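Local coordinates for PR domain zinc finger protein 2 (Homo sapiens, PDB 2QPW) that methylates a lysine of histone H3 with S-adenosyl-L-methionine through its SET-type PR domain, and may act as a DNA-binding transcription factor, at residues A[25-37]-A[44-57]. Residues are numbered along the deposited sequence; the frame is centred on the assembly and turned at random.
Sequences RGLPEEVRLFPSA and GVWATKPILKGKKF
The carbonyl oxygen Phe34 O takes two donors across the contact: the backbone N of Gly44 at 2.9 Å and Trp46 NE1 at 3.2 Å, which arrive from opposite faces of the carbonyl plane. The indole of Trp46 lies along the chain of 34–37 with its N-H edge turned to the carbonyls of Phe34 and Pro35, so that NE1 also makes a weak bond to Pro35 O, while CH2 touches Ala37 CB at 3.6 Å. Phe34 turns its ring edge toward the face of the indole five-membered ring, the two planes 79° apart, a T-shaped pair. These rings sit on one face of an antiparallel hairpin of the SET-type PR domain, strands 31–35 and 43–47. On the other face Val31 and Leu33 pack against Val45. Past the strand end, Thr48 closes the pairing: its N binds Glu30 O, and OG1, lying between the backbone N and the carbonyl carbon (chi1 63°), reaches Glu29 O at 2.7 Å, leaving CG2 against the Arg32 side chain. Farther out, Glu30 bends at chi2 to bring OE1 to the edge of Phe57, 3.5 Å from CE2, and into a long salt bridge with Lys55 NZ at 3.8 Å. The hairpin thus illustrates how a side-chain N-H, by sharing an acceptor already used in strand pairing, couples its ring to the backbone register, here just before Ser36, whose OG is hydrogen-bonded to Glu136.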
ATOM      1  N   ARG A  25      -9.273  12.842  -4.319  1.00 20.07           N
ATOM      2  CA  ARG A  25      -9.076  14.236  -3.870  1.00 21.69           C
ATOM      3  C   ARG A  25      -8.051  14.367  -2.769  1.00 21.35           C
ATOM      4  O   ARG A  25      -7.535  15.464  -2.488  1.00 22.25           O
ATOM      5  CB  ARG A  25     -10.399  14.881  -3.405  1.00 22.89           C
ATOM      6  CG  ARG A  25     -11.471  14.983  -4.473  1.00 23.07           C
ATOM      7  CD  ARG A  25     -12.593  15.979  -4.003  1.00 24.07           C
ATOM      8  NE  ARG A  25     -13.181  15.534  -2.743  1.00 26.06           N
ATOM      9  CZ  ARG A  25     -14.314  14.835  -2.608  1.00 26.86           C
ATOM     10  NH1 ARG A  25     -15.051  14.498  -3.656  1.00 27.12           N
ATOM     11  NH2 ARG A  25     -14.686  14.455  -1.390  1.00 28.18           N
ATOM     12  N   GLY A  26      -7.768  13.239  -2.107  1.00 19.94           N
ATOM     13  CA  GLY A  26      -6.883  13.224  -0.972  1.00 20.49           C
ATOM     14  C   GLY A  26      -5.383  13.060  -1.170  1.00 21.10           C
ATOM     15  O   GLY A  26      -4.651  13.138  -0.185  1.00 22.35           O
ATOM     16  N   LEU A  27      -4.913  12.832  -2.412  1.00 20.48           N
ATOM     17  CA  LEU A  27      -3.491  12.554  -2.658  1.00 21.01           C
ATOM     18  C   LEU A  27      -2.628  13.828  -2.471  1.00 20.14           C
ATOM     19  O   LEU A  27      -3.088  14.953  -2.791  1.00 19.24           O
ATOM     20  CB  LEU A  27      -3.300  12.041  -4.109  1.00 22.47           C
ATOM     21  CG  LEU A  27      -3.615  10.604  -4.570  1.00 25.83           C
ATOM     22  CD1 LEU A  27      -5.088  10.254  -4.423  1.00 28.71           C
ATOM     23  CD2 LEU A  27      -3.163  10.397  -6.005  1.00 23.70           C
ATOM     24  N   PRO A  28      -1.389  13.677  -1.957  1.00 18.72           N
ATOM     25  CA  PRO A  28      -0.472  14.808  -2.008  1.00 18.55           C
ATOM     26  C   PRO A  28       0.135  14.947  -3.420  1.00 18.37           C
ATOM     27  O   PRO A  28      -0.000  14.045  -4.237  1.00 17.06           O
ATOM     28  CB  PRO A  28       0.626  14.408  -1.007  1.00 18.40           C
ATOM     29  CG  PRO A  28       0.664  12.884  -1.129  1.00 17.37           C
ATOM     30  CD  PRO A  28      -0.785  12.505  -1.273  1.00 18.58           C
ATOM     31  N   GLU A  29       0.787  16.081  -3.677  1.00 18.18           N
ATOM     32  CA  GLU A  29       1.319  16.393  -5.006  1.00 19.61           C
ATOM     33  C   GLU A  29       2.268  15.319  -5.562  1.00 18.48           C
ATOM     34  O   GLU A  29       2.220  15.044  -6.765  1.00 19.84           O
ATOM     35  CB  GLU A  29       2.026  17.753  -4.964  1.00 19.00           C
ATOM     36  CG  GLU A  29       2.425  18.332  -6.341  1.00 23.24           C
ATOM     37  CD  GLU A  29       3.062  19.715  -6.247  1.00 25.75           C
ATOM     38  OE1 GLU A  29       2.881  20.412  -5.222  1.00 34.17           O
ATOM     39  OE2 GLU A  29       3.719  20.126  -7.227  1.00 33.73           O
ATOM     40  N   GLU A  30       3.114  14.745  -4.688  1.00 18.87           N
ATOM     41  CA  GLU A  30       4.219  13.785  -5.023  1.00 19.79           C
ATOM     42  C   GLU A  30       3.779  12.498  -5.675  1.00 17.68           C
ATOM     43  O   GLU A  30       4.632  11.751  -6.196  1.00 17.41           O
ATOM     44  CB  GLU A  30       4.916  13.254  -3.723  1.00 21.01           C
ATOM     45  CG  GLU A  30       5.515  14.225  -2.820  1.00 27.16           C
ATOM     46  CD  GLU A  30       4.506  14.744  -1.841  1.00 28.95           C
ATOM     47  OE1 GLU A  30       4.481  14.252  -0.700  1.00 36.44           O
ATOM     48  OE2 GLU A  30       3.719  15.607  -2.213  1.00 29.83           O
ATOM     49  N   VAL A  31       2.484  12.172  -5.564  1.00 16.52           N
ATOM     50  CA  VAL A  31       1.976  10.894  -6.081  1.00 16.89           C
ATOM     51  C   VAL A  31       0.723  11.023  -6.959  1.00 17.17           C
ATOM     52  O   VAL A  31      -0.009  12.049  -6.887  1.00 17.31           O
ATOM     53  CB  VAL A  31       1.686   9.850  -4.905  1.00 15.85           C
ATOM     54  CG1 VAL A  31       2.932   9.700  -4.024  1.00 17.95           C
ATOM     55  CG2 VAL A  31       0.472  10.272  -4.067  1.00 17.66           C
ATOM     56  N   ARG A  32       0.479   9.998  -7.784  1.00 17.28           N
ATOM     57  CA  ARG A  32      -0.769   9.901  -8.579  1.00 17.75           C
ATOM     58  C   ARG A  32      -1.209   8.446  -8.647  1.00 17.92           C
ATOM     59  O   ARG A  32      -0.375   7.534  -8.501  1.00 17.90           O
ATOM     60  CB  ARG A  32      -0.550  10.428 -10.021  1.00 18.54           C
ATOM     61  CG  ARG A  32       0.331   9.538 -10.909  1.00 19.63           C
ATOM     62  CD  ARG A  32       0.233   9.969 -12.404  1.00 22.48           C
ATOM     63  NE  ARG A  32       0.813  11.306 -12.600  1.00 30.32           N
ATOM     64  CZ  ARG A  32       0.106  12.425 -12.787  1.00 33.76           C
ATOM     65  NH1 ARG A  32      -1.229  12.396 -12.830  1.00 34.83           N
ATOM     66  NH2 ARG A  32       0.734  13.580 -12.940  1.00 33.04           N
ATOM     67  N   LEU A  33      -2.505   8.221  -8.884  1.00 18.22           N
ATOM     68  CA  LEU A  33      -3.029   6.854  -9.132  1.00 19.09           C
ATOM     69  C   LEU A  33      -3.018   6.513 -10.626  1.00 20.15           C
ATOM     70  O   LEU A  33      -3.407   7.358 -11.462  1.00 20.45           O
ATOM     71  CB  LEU A  33      -4.468   6.723  -8.584  1.00 20.13           C
ATOM     72  CG  LEU A  33      -4.662   6.993  -7.083  1.00 21.48           C
ATOM     73  CD1 LEU A  33      -6.075   6.561  -6.696  1.00 24.67           C
ATOM     74  CD2 LEU A  33      -3.650   6.224  -6.234  1.00 24.26           C
ATOM     75  N   PHE A  34      -2.594   5.291 -10.968  1.00 19.29           N
ATOM     76  CA  PHE A  34      -2.448   4.877 -12.360  1.00 20.27           C
ATOM     77  C   PHE A  34      -2.277   3.369 -12.359  1.00 19.71           C
ATOM     78  O   PHE A  34      -1.718   2.832 -11.396  1.00 19.61           O
ATOM     79  CB  PHE A  34      -1.212   5.567 -13.017  1.00 20.61           C
ATOM     80  CG  PHE A  34      -1.263   5.580 -14.524  1.00 24.10           C
ATOM     81  CD1 PHE A  34      -2.161   6.404 -15.193  1.00 26.13           C
ATOM     82  CD2 PHE A  34      -0.470   4.712 -15.259  1.00 29.24           C
ATOM     83  CE1 PHE A  34      -2.250   6.383 -16.573  1.00 29.05           C
ATOM     84  CE2 PHE A  34      -0.537   4.698 -16.656  1.00 30.21           C
ATOM     85  CZ  PHE A  34      -1.436   5.528 -17.300  1.00 28.99           C
ATOM     86  N   PRO A  35      -2.776   2.650 -13.415  1.00 19.69           N
ATOM     87  CA  PRO A  35      -2.570   1.181 -13.425  1.00 18.58           C
ATOM     88  C   PRO A  35      -1.165   0.695 -12.971  1.00 18.90           C
ATOM     89  O   PRO A  35      -0.139   1.284 -13.377  1.00 18.94           O
ATOM     90  CB  PRO A  35      -2.861   0.812 -14.897  1.00 19.47           C
ATOM     91  CG  PRO A  35      -3.917   1.777 -15.292  1.00 20.20           C
ATOM     92  CD  PRO A  35      -3.582   3.091 -14.578  1.00 20.30           C
ATOM     93  N   SER A  36      -1.110  -0.342 -12.128  1.00 17.09           N
ATOM     94  CA  SER A  36       0.160  -0.856 -11.590  1.00 18.49           C
ATOM     95  C   SER A  36       0.950  -1.555 -12.699  1.00 18.78           C
ATOM     96  O   SER A  36       0.336  -2.160 -13.552  1.00 21.18           O
ATOM     97  CB  SER A  36      -0.110  -1.897 -10.497  1.00 16.81           C
ATOM     98  OG  SER A  36       1.121  -2.360  -9.949  1.00 18.22           O
ATOM     99  N   ALA A  37       2.269  -1.433 -12.719  1.00 19.07           N
ATOM    100  CA  ALA A  37       3.080  -2.224 -13.685  1.00 19.64           C
ATOM    101  C   ALA A  37       3.318  -3.641 -13.159  1.00 19.90           C
ATOM    102  O   ALA A  37       3.522  -4.596 -13.948  1.00 20.45           O
ATOM    103  CB  ALA A  37       4.431  -1.518 -13.958  1.00 19.82           C
ATOM    104  N   GLY A  44      -2.401   1.183  -9.116  1.00 16.15           N
ATOM    105  CA  GLY A  44      -1.229   1.364  -8.238  1.00 14.84           C
ATOM    106  C   GLY A  44      -0.927   2.866  -8.047  1.00 15.00           C
ATOM    107  O   GLY A  44      -1.734   3.717  -8.428  1.00 15.40           O
ATOM    108  N   VAL A  45       0.198   3.173  -7.375  1.00 13.98           N
ATOM    109  CA  VAL A  45       0.579   4.545  -7.010  1.00 14.82           C
ATOM    110  C   VAL A  45       1.973   4.823  -7.570  1.00 15.08           C
ATOM    111  O   VAL A  45       2.859   3.981  -7.440  1.00 14.76           O
ATOM    112  CB  VAL A  45       0.629   4.724  -5.456  1.00 14.50           C
ATOM    113  CG1 VAL A  45       0.878   6.167  -5.075  1.00 15.71           C
ATOM    114  CG2 VAL A  45      -0.712   4.204  -4.816  1.00 15.09           C
ATOM    115  N   TRP A  46       2.139   6.005  -8.168  1.00 14.93           N
ATOM    116  CA  TRP A  46       3.375   6.390  -8.890  1.00 16.04           C
ATOM    117  C   TRP A  46       3.887   7.750  -8.466  1.00 16.23           C
ATOM    118  O   TRP A  46       3.104   8.657  -8.186  1.00 17.76           O
ATOM    119  CB  TRP A  46       3.141   6.425 -10.414  1.00 17.14           C
ATOM    120  CG  TRP A  46       2.725   5.111 -11.001  1.00 15.83           C
ATOM    121  CD1 TRP A  46       1.500   4.549 -10.924  1.00 16.71           C
ATOM    122  CD2 TRP A  46       3.532   4.222 -11.792  1.00 17.86           C
ATOM    123  NE1 TRP A  46       1.475   3.338 -11.595  1.00 18.49           N
ATOM    124  CE2 TRP A  46       2.715   3.110 -12.134  1.00 19.12           C
ATOM    125  CE3 TRP A  46       4.876   4.232 -12.208  1.00 18.25           C
ATOM    126  CZ2 TRP A  46       3.189   2.012 -12.913  1.00 19.96           C
ATOM    127  CZ3 TRP A  46       5.361   3.139 -12.998  1.00 17.59           C
ATOM    128  CH2 TRP A  46       4.508   2.038 -13.313  1.00 19.17           C
ATOM    129  N   ALA A  47       5.199   7.919  -8.429  1.00 14.96           N
ATOM    130  CA  ALA A  47       5.776   9.241  -8.074  1.00 15.18           C
ATOM    131  C   ALA A  47       5.623  10.196  -9.258  1.00 15.96           C
ATOM    132  O   ALA A  47       5.766   9.772 -10.423  1.00 16.84           O
ATOM    133  CB  ALA A  47       7.248   9.084  -7.712  1.00 15.22           C
ATOM    134  N   THR A  48       5.298  11.454  -8.960  1.00 17.60           N
ATOM    135  CA  THR A  48       5.147  12.488 -10.020  1.00 18.66           C
ATOM    136  C   THR A  48       6.361  13.420 -10.086  1.00 18.99           C
ATOM    137  O   THR A  48       6.514  14.239 -11.041  1.00 20.04           O
ATOM    138  CB  THR A  48       3.903  13.383  -9.771  1.00 17.13           C
ATOM    139  OG1 THR A  48       4.076  14.094  -8.540  1.00 20.70           O
ATOM    140  CG2 THR A  48       2.599  12.568  -9.766  1.00 17.92           C
ATOM    141  N   LYS A  49       7.199  13.335  -9.064  1.00 20.10           N
ATOM    142  CA  LYS A  49       8.359  14.212  -8.882  1.00 21.98           C
ATOM    143  C   LYS A  49       9.328  13.520  -7.907  1.00 21.81           C
ATOM    144  O   LYS A  49       8.950  12.506  -7.292  1.00 20.97           O
ATOM    145  CB  LYS A  49       7.886  15.564  -8.333  1.00 22.32           C
ATOM    146  CG  LYS A  49       7.332  15.587  -6.926  1.00 24.00           C
ATOM    147  CD  LYS A  49       6.761  16.992  -6.588  1.00 27.00           C
ATOM    148  CE  LYS A  49       7.891  17.930  -6.184  1.00 33.92           C
ATOM    149  NZ  LYS A  49       7.469  19.240  -5.578  1.00 37.88           N
ATOM    150  N   PRO A  50      10.577  14.022  -7.777  1.00 21.07           N
ATOM    151  CA  PRO A  50      11.521  13.350  -6.846  1.00 20.95           C
ATOM    152  C   PRO A  50      11.006  13.336  -5.398  1.00 20.61           C
ATOM    153  O   PRO A  50      10.510  14.366  -4.889  1.00 21.62           O
ATOM    154  CB  PRO A  50      12.801  14.214  -6.939  1.00 21.76           C
ATOM    155  CG  PRO A  50      12.694  14.899  -8.268  1.00 22.64           C
ATOM    156  CD  PRO A  50      11.210  15.170  -8.468  1.00 21.68           C
ATOM    157  N   ILE A  51      11.115  12.172  -4.759  1.00 20.50           N
ATOM    158  CA  ILE A  51      10.719  11.998  -3.333  1.00 19.03           C
ATOM    159  C   ILE A  51      12.000  11.617  -2.569  1.00 20.20           C
ATOM    160  O   ILE A  51      12.671  10.650  -2.930  1.00 19.85           O
ATOM    161  CB  ILE A  51       9.613  10.883  -3.161  1.00 19.54           C
ATOM    162  CG1 ILE A  51       8.388  11.148  -4.079  1.00 17.21           C
ATOM    163  CG2 ILE A  51       9.150  10.806  -1.659  1.00 18.92           C
ATOM    164  CD1 ILE A  51       7.278  10.054  -4.047  1.00 16.92           C
ATOM    165  N   LEU A  52      12.337  12.391  -1.533  1.00 21.08           N
ATOM    166  CA  LEU A  52      13.501  12.132  -0.677  1.00 21.34           C
ATOM    167  C   LEU A  52      13.384  10.852   0.171  1.00 21.16           C
ATOM    168  O   LEU A  52      12.280  10.416   0.525  1.00 20.31           O
ATOM    169  CB  LEU A  52      13.703  13.309   0.284  1.00 22.17           C
ATOM    170  CG  LEU A  52      13.674  14.754  -0.264  1.00 25.75           C
ATOM    171  CD1 LEU A  52      13.984  15.802   0.838  1.00 26.68           C
ATOM    172  CD2 LEU A  52      14.636  14.858  -1.387  1.00 29.10           C
ATOM    173  N   LYS A  53      14.521  10.258   0.501  1.00 21.05           N
ATOM    174  CA  LYS A  53      14.553   9.165   1.471  1.00 21.99           C
ATOM    175  C   LYS A  53      14.012   9.681   2.806  1.00 21.88           C
ATOM    176  O   LYS A  53      14.292  10.826   3.208  1.00 22.39           O
ATOM    177  CB  LYS A  53      15.988   8.654   1.626  1.00 23.30           C
ATOM    178  CG  LYS A  53      16.174   7.450   2.540  1.00 22.88           C
ATOM    179  CD  LYS A  53      17.674   7.044   2.580  1.00 24.99           C
ATOM    180  CE  LYS A  53      17.861   5.872   3.560  1.00 29.83           C
ATOM    181  NZ  LYS A  53      19.298   5.561   3.785  1.00 33.56           N
ATOM    182  N   GLY A  54      13.255   8.847   3.522  1.00 21.82           N
ATOM    183  CA  GLY A  54      12.642   9.277   4.784  1.00 21.79           C
ATOM    184  C   GLY A  54      11.291  10.004   4.761  1.00 21.15           C
ATOM    185  O   GLY A  54      10.733  10.299   5.831  1.00 23.16           O
ATOM    186  N   LYS A  55      10.727  10.264   3.587  1.00 21.24           N
ATOM    187  CA  LYS A  55       9.408  10.893   3.477  1.00 20.48           C
ATOM    188  C   LYS A  55       8.296   9.942   3.993  1.00 19.30           C
ATOM    189  O   LYS A  55       8.256   8.782   3.579  1.00 19.01           O
ATOM    190  CB  LYS A  55       9.136  11.313   2.023  1.00 21.61           C
ATOM    191  CG  LYS A  55       7.727  11.878   1.718  1.00 21.87           C
ATOM    192  CD  LYS A  55       7.449  13.249   2.431  1.00 26.64           C
ATOM    193  CE  LYS A  55       6.028  13.747   2.090  1.00 25.54           C
ATOM    194  NZ  LYS A  55       5.690  15.050   2.769  1.00 27.76           N
ATOM    195  N   LYS A  56       7.417  10.457   4.866  1.00 19.10           N
ATOM    196  CA  LYS A  56       6.309   9.691   5.495  1.00 18.97           C
ATOM    197  C   LYS A  56       4.946   9.966   4.850  1.00 18.64           C
ATOM    198  O   LYS A  56       4.575  11.122   4.620  1.00 19.06           O
ATOM    199  CB  LYS A  56       6.218  10.089   6.971  1.00 19.87           C
ATOM    200  CG  LYS A  56       5.235   9.316   7.803  1.00 23.90           C
ATOM    201  CD  LYS A  56       5.457   9.649   9.279  1.00 32.07           C
ATOM    202  CE  LYS A  56       5.306  11.132   9.610  1.00 35.72           C
ATOM    203  NZ  LYS A  56       3.890  11.556   9.713  1.00 38.86           N
ATOM    204  N   PHE A  57       4.193   8.913   4.584  1.00 16.63           N
ATOM    205  CA  PHE A  57       2.821   9.038   4.066  1.00 16.02           C
ATOM    206  C   PHE A  57       1.870   8.296   4.995  1.00 16.48           C
ATOM    207  O   PHE A  57       2.263   7.289   5.587  1.00 15.74           O
ATOM    208  CB  PHE A  57       2.731   8.390   2.705  1.00 16.32           C
ATOM    209  CG  PHE A  57       3.634   9.029   1.662  1.00 17.60           C
ATOM    210  CD1 PHE A  57       4.761   8.351   1.192  1.00 18.40           C
ATOM    211  CD2 PHE A  57       3.322  10.275   1.139  1.00 20.98           C
ATOM    212  CE1 PHE A  57       5.589   8.924   0.194  1.00 20.68           C
ATOM    213  CE2 PHE A  57       4.140  10.871   0.181  1.00 19.46           C
ATOM    214  CZ  PHE A  57       5.274  10.192  -0.298  1.00 17.12           C
TER
HETATM  215  O   HOH W   1       3.164  14.733   1.299  1.00 41.78           O